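Local coordinates for transcriptional regulator, putative (Pseudomonas syringae pv. tomato, PDB 2R5F), which probably acts as a DNA-binding transcription factor of the SorC family whose sugar-binding domain, the part described here, is thought to sense a carbohydrate effector, at residues E88-L93 against H148-I153; I61-W66 against L155-I160. All blocks are in the same frame, centred on the assembly; numbering follows the deposited sequence.

Both contacts are buried and draw on one Rossmann-like sheet, in which the strands 60-63 and 88-94 are parallel neighbours. Contact 2, its centre about 4 Å from that of the chain, is sheet core: two adjacent parallel strands joined by backbone hydrogen bonds and by aliphatic side chains on one face. Contact 1, its centre about 13 Å from the chain centre, brings the end of helix 138-149 against strand 88-94, and here side chains do the holding, with a salt bridge beside an apolar patch. From the helix end at about Arg149 the chain runs through Ile153 into strand 155-162 of contact 2, and Val90 N probably donates to Ile61 O, tying the two places together.

Contact 1: residues E88-L93 against H148-I153; sequences EVVQLL and HRFDSI
Glu88 opens this contact by reaching from its strand to Arg149, where the end of helix 138-149 and the turn after it meet the sheet of the Rossmann-like domain. The carboxylate and guanidinium planes are turned 43° against each other, and the salt bridge has two arms. Arg149 NH1 reaches Glu88 OE2 on its syn side at 2.6 Å, while Arg149 NE makes a weak bond to Glu88 OE1 at 2.7 Å. Bends at chi2 and chi3 turn the arginine so that NE and NH1 meet the carboxylate. The buried carboxylate is satisfied by Arg149 and by His60, which bonds OE2; Phe120 makes a cation-pi contact with Arg149. Two residues on, Val90 faces the same way, and its CG2 lies 3.6 Å from Arg149 CB, the aliphatic base of the arginine. Its other methyl, CG1, meets the edge of the Phe150 ring, 4.1 Å from CE1. Gln91 points away, and its amide bonds Leu93 O through NE2 and Leu122 N through OE1. With CG opposite its carbonyl carbon (chi1 -65°), Leu92 brings CD2 to two apolar partners of the other segment. That methyl approaches Phe150 CE1 obliquely at 3.8 Å and presses tightly on Ile153, CD2 to CD1 3.4 Å.

Contact 2: residues I61-W66 against L155-I160; sequences IGISSW and LAIVGI
Gly62 N donates to Leu155 O at 2.9 Å, the first of three bonds that make strands 61-63 and 155-158 parallel neighbours in the Rossmann-like sheet. Ile157 N returns a nearly straight bond to Gly62 O (172° at the hydrogen), and Ser64 N reaches Ile157 O at 3.0 Å. Packing is close on the sheet face carrying Ile61, Ile63, Leu155 and Ile157, which suits beta-branched and leucine side chains. Ile157 CD1 touches both isoleucines of the neighbouring strand: Ile63 CG2 at 3.9 Å and Ile61 CG2 at 4.0 Å. Ile63 presents that methyl because its longer branch, CG1, sits between N and the carbonyl carbon (chi1 68°) and leads away from Ile157. Ile70 of helix 68-75 packs on Ile63 and Ile157. The other face has less to offer across the pair: Gly62 has no side chain and Ala156 only a methyl. Beyond the strand ends the contact loosens. At the inverse gamma turn centred on Ser64, a water 2.8 Å from Ser64 OG donates to Gly159 O at 3.0 Å. A sulfate, probably from the crystallisation liquor, lies near Gly159. Backbone bonds and apolar contacts fix the strand pair, whereas its polar end relies partly on water.

Contact 1: residues E88-L93 against H148-I153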
ATOM      1  N   GLU A  88       9.698   6.185  11.552  1.00 40.34           N
ATOM      2  CA  GLU A  88       8.787   5.216  12.191  1.00 39.79           C
ATOM      3  C   GLU A  88       8.006   4.428  11.129  1.00 38.41           C
ATOM      4  O   GLU A  88       7.965   4.827   9.968  1.00 38.11           O
ATOM      5  CB  GLU A  88       7.801   5.948  13.110  1.00 40.34           C
ATOM      6  CG  GLU A  88       7.023   7.054  12.361  1.00 41.03           C
ATOM      7  CD  GLU A  88       6.118   7.901  13.232  1.00 42.91           C
ATOM      8  OE1 GLU A  88       5.354   7.334  14.038  1.00 48.93           O
ATOM      9  OE2 GLU A  88       6.123   9.139  13.068  1.00 48.44           O
ATOM     10  N   VAL A  89       7.410   3.310  11.543  1.00 36.37           N
ATOM     11  CA  VAL A  89       6.514   2.520  10.725  1.00 35.24           C
ATOM     12  C   VAL A  89       5.220   2.415  11.536  1.00 35.70           C
ATOM     13  O   VAL A  89       5.234   1.938  12.670  1.00 33.95           O
ATOM     14  CB  VAL A  89       7.096   1.120  10.436  1.00 35.01           C
ATOM     15  CG1 VAL A  89       6.090   0.238   9.656  1.00 33.56           C
ATOM     16  CG2 VAL A  89       8.419   1.272   9.667  1.00 34.77           C
ATOM     17  N   VAL A  90       4.129   2.918  10.964  1.00 35.18           N
ATOM     18  CA  VAL A  90       2.818   2.928  11.626  1.00 35.62           C
ATOM     19  C   VAL A  90       1.913   1.917  10.925  1.00 36.45           C
ATOM     20  O   VAL A  90       1.845   1.864   9.684  1.00 36.55           O
ATOM     21  CB  VAL A  90       2.203   4.367  11.625  1.00 35.48           C
ATOM     22  CG1 VAL A  90       0.832   4.427  12.360  1.00 34.46           C
ATOM     23  CG2 VAL A  90       3.210   5.351  12.224  1.00 33.32           C
ATOM     24  N   GLN A  91       1.264   1.079  11.718  1.00 36.72           N
ATOM     25  CA  GLN A  91       0.253   0.171  11.211  1.00 37.58           C
ATOM     26  C   GLN A  91      -0.984   0.985  10.852  1.00 38.04           C
ATOM     27  O   GLN A  91      -1.530   1.668  11.718  1.00 37.96           O
ATOM     28  CB  GLN A  91      -0.097  -0.834  12.293  1.00 37.09           C
ATOM     29  CG  GLN A  91      -1.236  -1.734  11.909  1.00 37.82           C
ATOM     30  CD  GLN A  91      -1.254  -2.973  12.752  1.00 37.14           C
ATOM     31  OE1 GLN A  91      -0.477  -3.091  13.686  1.00 37.20           O
ATOM     32  NE2 GLN A  91      -2.150  -3.893  12.443  1.00 36.14           N
ATOM     33  N   LEU A  92      -1.438   0.908   9.597  1.00 38.97           N
ATOM     34  CA  LEU A  92      -2.538   1.785   9.140  1.00 39.78           C
ATOM     35  C   LEU A  92      -3.917   1.156   9.147  1.00 40.84           C
ATOM     36  O   LEU A  92      -4.879   1.827   8.780  1.00 41.65           O
ATOM     37  CB  LEU A  92      -2.280   2.319   7.736  1.00 39.64           C
ATOM     38  CG  LEU A  92      -1.105   3.250   7.443  1.00 38.76           C
ATOM     39  CD1 LEU A  92      -1.131   3.552   5.963  1.00 42.53           C
ATOM     40  CD2 LEU A  92      -1.123   4.520   8.250  1.00 36.94           C
ATOM     41  N   LEU A  93      -4.003  -0.121   9.510  1.00 41.83           N
ATOM     42  CA  LEU A  93      -5.269  -0.862   9.576  1.00 43.07           C
ATOM     43  C   LEU A  93      -5.113  -1.995  10.579  1.00 43.81           C
ATOM     44  O   LEU A  93      -4.125  -2.736  10.538  1.00 43.79           O
ATOM     45  CB  LEU A  93      -5.670  -1.448   8.208  1.00 43.35           C
ATOM     46  CG  LEU A  93      -6.735  -2.579   8.174  1.00 42.48           C
ATOM     47  CD1 LEU A  93      -7.999  -2.218   8.901  1.00 43.55           C
ATOM     48  CD2 LEU A  93      -7.087  -2.987   6.745  1.00 43.84           C
ATOM     49  N   HIS A 148      -2.594   9.124  16.479  1.00 45.77           N
ATOM     50  CA  HIS A 148      -1.827  10.350  16.562  1.00 46.98           C
ATOM     51  C   HIS A 148      -0.794  10.470  15.426  1.00 47.32           C
ATOM     52  O   HIS A 148      -0.531  11.568  14.903  1.00 47.69           O
ATOM     53  CB  HIS A 148      -1.146  10.414  17.928  1.00 47.33           C
ATOM     54  CG  HIS A 148      -0.296  11.625  18.125  1.00 50.01           C
ATOM     55  ND1 HIS A 148      -0.822  12.855  18.454  1.00 53.01           N
ATOM     56  CD2 HIS A 148       1.045  11.793  18.057  1.00 52.57           C
ATOM     57  CE1 HIS A 148       0.160  13.733  18.569  1.00 53.67           C
ATOM     58  NE2 HIS A 148       1.303  13.115  18.331  1.00 52.94           N
ATOM     59  N   ARG A 149      -0.218   9.334  15.053  1.00 47.60           N
ATOM     60  CA  ARG A 149       0.862   9.292  14.083  1.00 47.83           C
ATOM     61  C   ARG A 149       0.401   9.563  12.649  1.00 48.22           C
ATOM     62  O   ARG A 149       1.200  10.038  11.842  1.00 48.19           O
ATOM     63  CB  ARG A 149       1.593   7.948  14.132  1.00 48.12           C
ATOM     64  CG  ARG A 149       2.050   7.447  15.502  1.00 47.46           C
ATOM     65  CD  ARG A 149       2.983   8.406  16.236  1.00 50.19           C
ATOM     66  NE  ARG A 149       3.842   9.172  15.331  1.00 53.28           N
ATOM     67  CZ  ARG A 149       4.473  10.302  15.657  1.00 54.57           C
ATOM     68  NH1 ARG A 149       5.222  10.925  14.746  1.00 55.22           N
ATOM     69  NH2 ARG A 149       4.355  10.815  16.881  1.00 54.23           N
ATOM     70  N   PHE A 150      -0.868   9.274  12.343  1.00 48.52           N
ATOM     71  CA  PHE A 150      -1.406   9.439  10.977  1.00 48.73           C
ATOM     72  C   PHE A 150      -1.049  10.784  10.368  1.00 49.56           C
ATOM     73  O   PHE A 150      -0.768  10.885   9.177  1.00 49.91           O
ATOM     74  CB  PHE A 150      -2.933   9.269  10.918  1.00 48.39           C
ATOM     75  CG  PHE A 150      -3.413   7.850  11.107  1.00 45.20           C
ATOM     76  CD1 PHE A 150      -2.520   6.801  11.250  1.00 45.37           C
ATOM     77  CD2 PHE A 150      -4.770   7.578  11.135  1.00 44.15           C
ATOM     78  CE1 PHE A 150      -2.971   5.494  11.435  1.00 44.10           C
ATOM     79  CE2 PHE A 150      -5.246   6.283  11.316  1.00 43.09           C
ATOM     80  CZ  PHE A 150      -4.348   5.240  11.465  1.00 45.19           C
ATOM     81  N   ASP A 151      -1.048  11.822  11.189  1.00 50.51           N
ATOM     82  CA  ASP A 151      -0.811  13.152  10.670  1.00 51.16           C
ATOM     83  C   ASP A 151       0.664  13.441  10.350  1.00 50.05           C
ATOM     84  O   ASP A 151       0.964  14.383   9.608  1.00 50.23           O
ATOM     85  CB  ASP A 151      -1.434  14.188  11.606  1.00 52.71           C
ATOM     86  CG  ASP A 151      -2.958  14.173  11.535  1.00 55.62           C
ATOM     87  OD1 ASP A 151      -3.504  14.742  10.560  1.00 58.56           O
ATOM     88  OD2 ASP A 151      -3.599  13.570  12.435  1.00 59.37           O
ATOM     89  N   SER A 152       1.569  12.621  10.887  1.00 48.69           N
ATOM     90  CA  SER A 152       3.002  12.767  10.609  1.00 47.32           C
ATOM     91  C   SER A 152       3.424  11.951   9.376  1.00 46.13           C
ATOM     92  O   SER A 152       4.465  12.229   8.767  1.00 46.42           O
ATOM     93  CB  SER A 152       3.854  12.391  11.841  1.00 47.24           C
ATOM     94  OG  SER A 152       3.303  12.888  13.062  1.00 47.02           O
ATOM     95  N   ILE A 153       2.625  10.958   8.999  1.00 44.26           N
ATOM     96  CA  ILE A 153       3.003  10.069   7.880  1.00 42.78           C
ATOM     97  C   ILE A 153       3.319  10.790   6.570  1.00 41.87           C
ATOM     98  O   ILE A 153       2.573  11.660   6.137  1.00 41.89           O
ATOM     99  CB  ILE A 153       1.980   8.954   7.667  1.00 42.80           C
ATOM    100  CG1 ILE A 153       2.109   7.930   8.807  1.00 42.86           C
ATOM    101  CG2 ILE A 153       2.203   8.250   6.322  1.00 41.49           C
ATOM    102  CD1 ILE A 153       0.836   7.223   9.034  1.00 45.93           C
TER

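Contact 2: residues I61-W66 against L155-I160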
ATOM      1  N   ILE A  61       6.673   6.281   7.815  1.00 39.38           N
ATOM      2  CA  ILE A  61       6.017   5.324   6.956  1.00 39.28           C
ATOM      3  C   ILE A  61       4.738   4.763   7.572  1.00 39.29           C
ATOM      4  O   ILE A  61       4.724   4.432   8.745  1.00 39.07           O
ATOM      5  CB  ILE A  61       6.960   4.150   6.655  1.00 39.27           C
ATOM      6  CG1 ILE A  61       8.183   4.654   5.883  1.00 38.63           C
ATOM      7  CG2 ILE A  61       6.192   3.010   5.922  1.00 37.19           C
ATOM      8  CD1 ILE A  61       9.302   3.675   5.827  1.00 40.29           C
ATOM      9  N   GLY A  62       3.659   4.684   6.789  1.00 39.23           N
ATOM     10  CA  GLY A  62       2.451   3.973   7.231  1.00 38.78           C
ATOM     11  C   GLY A  62       2.314   2.811   6.280  1.00 39.13           C
ATOM     12  O   GLY A  62       2.597   2.970   5.108  1.00 39.09           O
ATOM     13  N   ILE A  63       1.930   1.631   6.766  1.00 39.78           N
ATOM     14  CA  ILE A  63       1.686   0.509   5.856  1.00 40.58           C
ATOM     15  C   ILE A  63       0.324  -0.152   6.117  1.00 41.86           C
ATOM     16  O   ILE A  63      -0.126  -0.284   7.265  1.00 40.09           O
ATOM     17  CB  ILE A  63       2.805  -0.595   5.839  1.00 41.45           C
ATOM     18  CG1 ILE A  63       2.873  -1.385   7.162  1.00 41.64           C
ATOM     19  CG2 ILE A  63       4.166  -0.042   5.425  1.00 40.99           C
ATOM     20  CD1 ILE A  63       3.534  -2.810   7.005  1.00 40.47           C
ATOM     21  N   SER A  64      -0.302  -0.576   5.027  1.00 42.68           N
ATOM     22  CA  SER A  64      -1.509  -1.409   5.068  1.00 44.27           C
ATOM     23  C   SER A  64      -1.126  -2.846   5.447  1.00 44.37           C
ATOM     24  O   SER A  64      -0.874  -3.689   4.571  1.00 44.46           O
ATOM     25  CB  SER A  64      -2.157  -1.400   3.680  1.00 43.69           C
ATOM     26  OG  SER A  64      -3.464  -1.926   3.780  1.00 50.45           O
ATOM     27  N   SER A  65      -1.067  -3.151   6.738  1.00 43.80           N
ATOM     28  CA  SER A  65      -0.377  -4.378   7.130  1.00 44.81           C
ATOM     29  C   SER A  65      -1.094  -5.692   6.753  1.00 44.60           C
ATOM     30  O   SER A  65      -0.467  -6.742   6.742  1.00 44.94           O
ATOM     31  CB  SER A  65       0.024  -4.352   8.607  1.00 44.67           C
ATOM     32  OG  SER A  65      -0.827  -3.476   9.316  1.00 47.26           O
ATOM     33  N   TRP A  66      -2.380  -5.626   6.413  1.00 44.50           N
ATOM     34  CA  TRP A  66      -3.111  -6.830   5.964  1.00 44.27           C
ATOM     35  C   TRP A  66      -2.803  -7.284   4.520  1.00 43.43           C
ATOM     36  O   TRP A  66      -3.264  -8.340   4.079  1.00 43.22           O
ATOM     37  CB  TRP A  66      -4.618  -6.660   6.163  1.00 44.76           C
ATOM     38  CG  TRP A  66      -5.036  -6.591   7.619  1.00 45.66           C
ATOM     39  CD1 TRP A  66      -4.776  -5.578   8.485  1.00 45.84           C
ATOM     40  CD2 TRP A  66      -5.787  -7.571   8.365  1.00 46.39           C
ATOM     41  NE1 TRP A  66      -5.302  -5.850   9.717  1.00 46.74           N
ATOM     42  CE2 TRP A  66      -5.939  -7.063   9.676  1.00 46.22           C
ATOM     43  CE3 TRP A  66      -6.337  -8.823   8.056  1.00 47.01           C
ATOM     44  CZ2 TRP A  66      -6.625  -7.760  10.683  1.00 46.25           C
ATOM     45  CZ3 TRP A  66      -7.037  -9.521   9.062  1.00 46.44           C
ATOM     46  CH2 TRP A  66      -7.165  -8.986  10.360  1.00 45.78           C
ATOM     47  N   LEU A 155       5.054   8.790   3.851  1.00 37.67           N
ATOM     48  CA  LEU A 155       4.991   7.755   2.835  1.00 36.94           C
ATOM     49  C   LEU A 155       4.013   6.670   3.260  1.00 36.44           C
ATOM     50  O   LEU A 155       4.292   5.914   4.200  1.00 36.73           O
ATOM     51  CB  LEU A 155       6.366   7.131   2.621  1.00 37.19           C
ATOM     52  CG  LEU A 155       6.508   5.866   1.737  1.00 35.51           C
ATOM     53  CD1 LEU A 155       6.117   6.087   0.290  1.00 34.47           C
ATOM     54  CD2 LEU A 155       7.939   5.370   1.816  1.00 37.09           C
ATOM     55  N   ALA A 156       2.858   6.609   2.607  1.00 36.21           N
ATOM     56  CA  ALA A 156       1.933   5.476   2.831  1.00 36.19           C
ATOM     57  C   ALA A 156       2.141   4.417   1.788  1.00 35.52           C
ATOM     58  O   ALA A 156       2.136   4.709   0.608  1.00 35.80           O
ATOM     59  CB  ALA A 156       0.466   5.931   2.873  1.00 36.21           C
ATOM     60  N   ILE A 157       2.329   3.173   2.231  1.00 35.74           N
ATOM     61  CA  ILE A 157       2.437   2.041   1.345  1.00 35.22           C
ATOM     62  C   ILE A 157       1.185   1.172   1.491  1.00 36.01           C
ATOM     63  O   ILE A 157       0.899   0.659   2.568  1.00 36.74           O
ATOM     64  CB  ILE A 157       3.694   1.179   1.663  1.00 35.75           C
ATOM     65  CG1 ILE A 157       4.928   2.077   1.844  1.00 33.72           C
ATOM     66  CG2 ILE A 157       3.853   0.072   0.581  1.00 34.83           C
ATOM     67  CD1 ILE A 157       6.105   1.379   2.317  1.00 34.79           C
ATOM     68  N   VAL A 158       0.432   1.001   0.411  1.00 36.72           N
ATOM     69  CA  VAL A 158      -0.915   0.393   0.496  1.00 36.62           C
ATOM     70  C   VAL A 158      -1.158  -0.630  -0.605  1.00 37.46           C
ATOM     71  O   VAL A 158      -0.704  -0.463  -1.745  1.00 38.89           O
ATOM     72  CB  VAL A 158      -2.069   1.479   0.461  1.00 37.80           C
ATOM     73  CG1 VAL A 158      -1.956   2.496   1.625  1.00 34.60           C
ATOM     74  CG2 VAL A 158      -2.130   2.203  -0.892  1.00 36.25           C
ATOM     75  N   GLY A 159      -1.869  -1.699  -0.273  1.00 37.42           N
ATOM     76  CA  GLY A 159      -2.326  -2.621  -1.277  1.00 37.53           C
ATOM     77  C   GLY A 159      -3.680  -2.083  -1.692  1.00 37.76           C
ATOM     78  O   GLY A 159      -4.202  -1.167  -1.070  1.00 36.78           O
ATOM     79  N   ILE A 160      -4.249  -2.651  -2.742  1.00 38.11           N
ATOM     80  CA  ILE A 160      -5.559  -2.229  -3.222  1.00 38.71           C
ATOM     81  C   ILE A 160      -6.373  -3.509  -3.334  1.00 39.74           C
ATOM     82  O   ILE A 160      -5.976  -4.429  -4.036  1.00 39.78           O
ATOM     83  CB  ILE A 160      -5.431  -1.455  -4.571  1.00 39.05           C
ATOM     84  CG1 ILE A 160      -4.671  -0.130  -4.344  1.00 39.30           C
ATOM     85  CG2 ILE A 160      -6.812  -1.156  -5.198  1.00 39.28           C
ATOM     86  CD1 ILE A 160      -3.935   0.379  -5.556  1.00 40.82           C
TER
HETATM   87  O   HOH W   1      -5.246  -1.601   1.672  1.00 32.07           O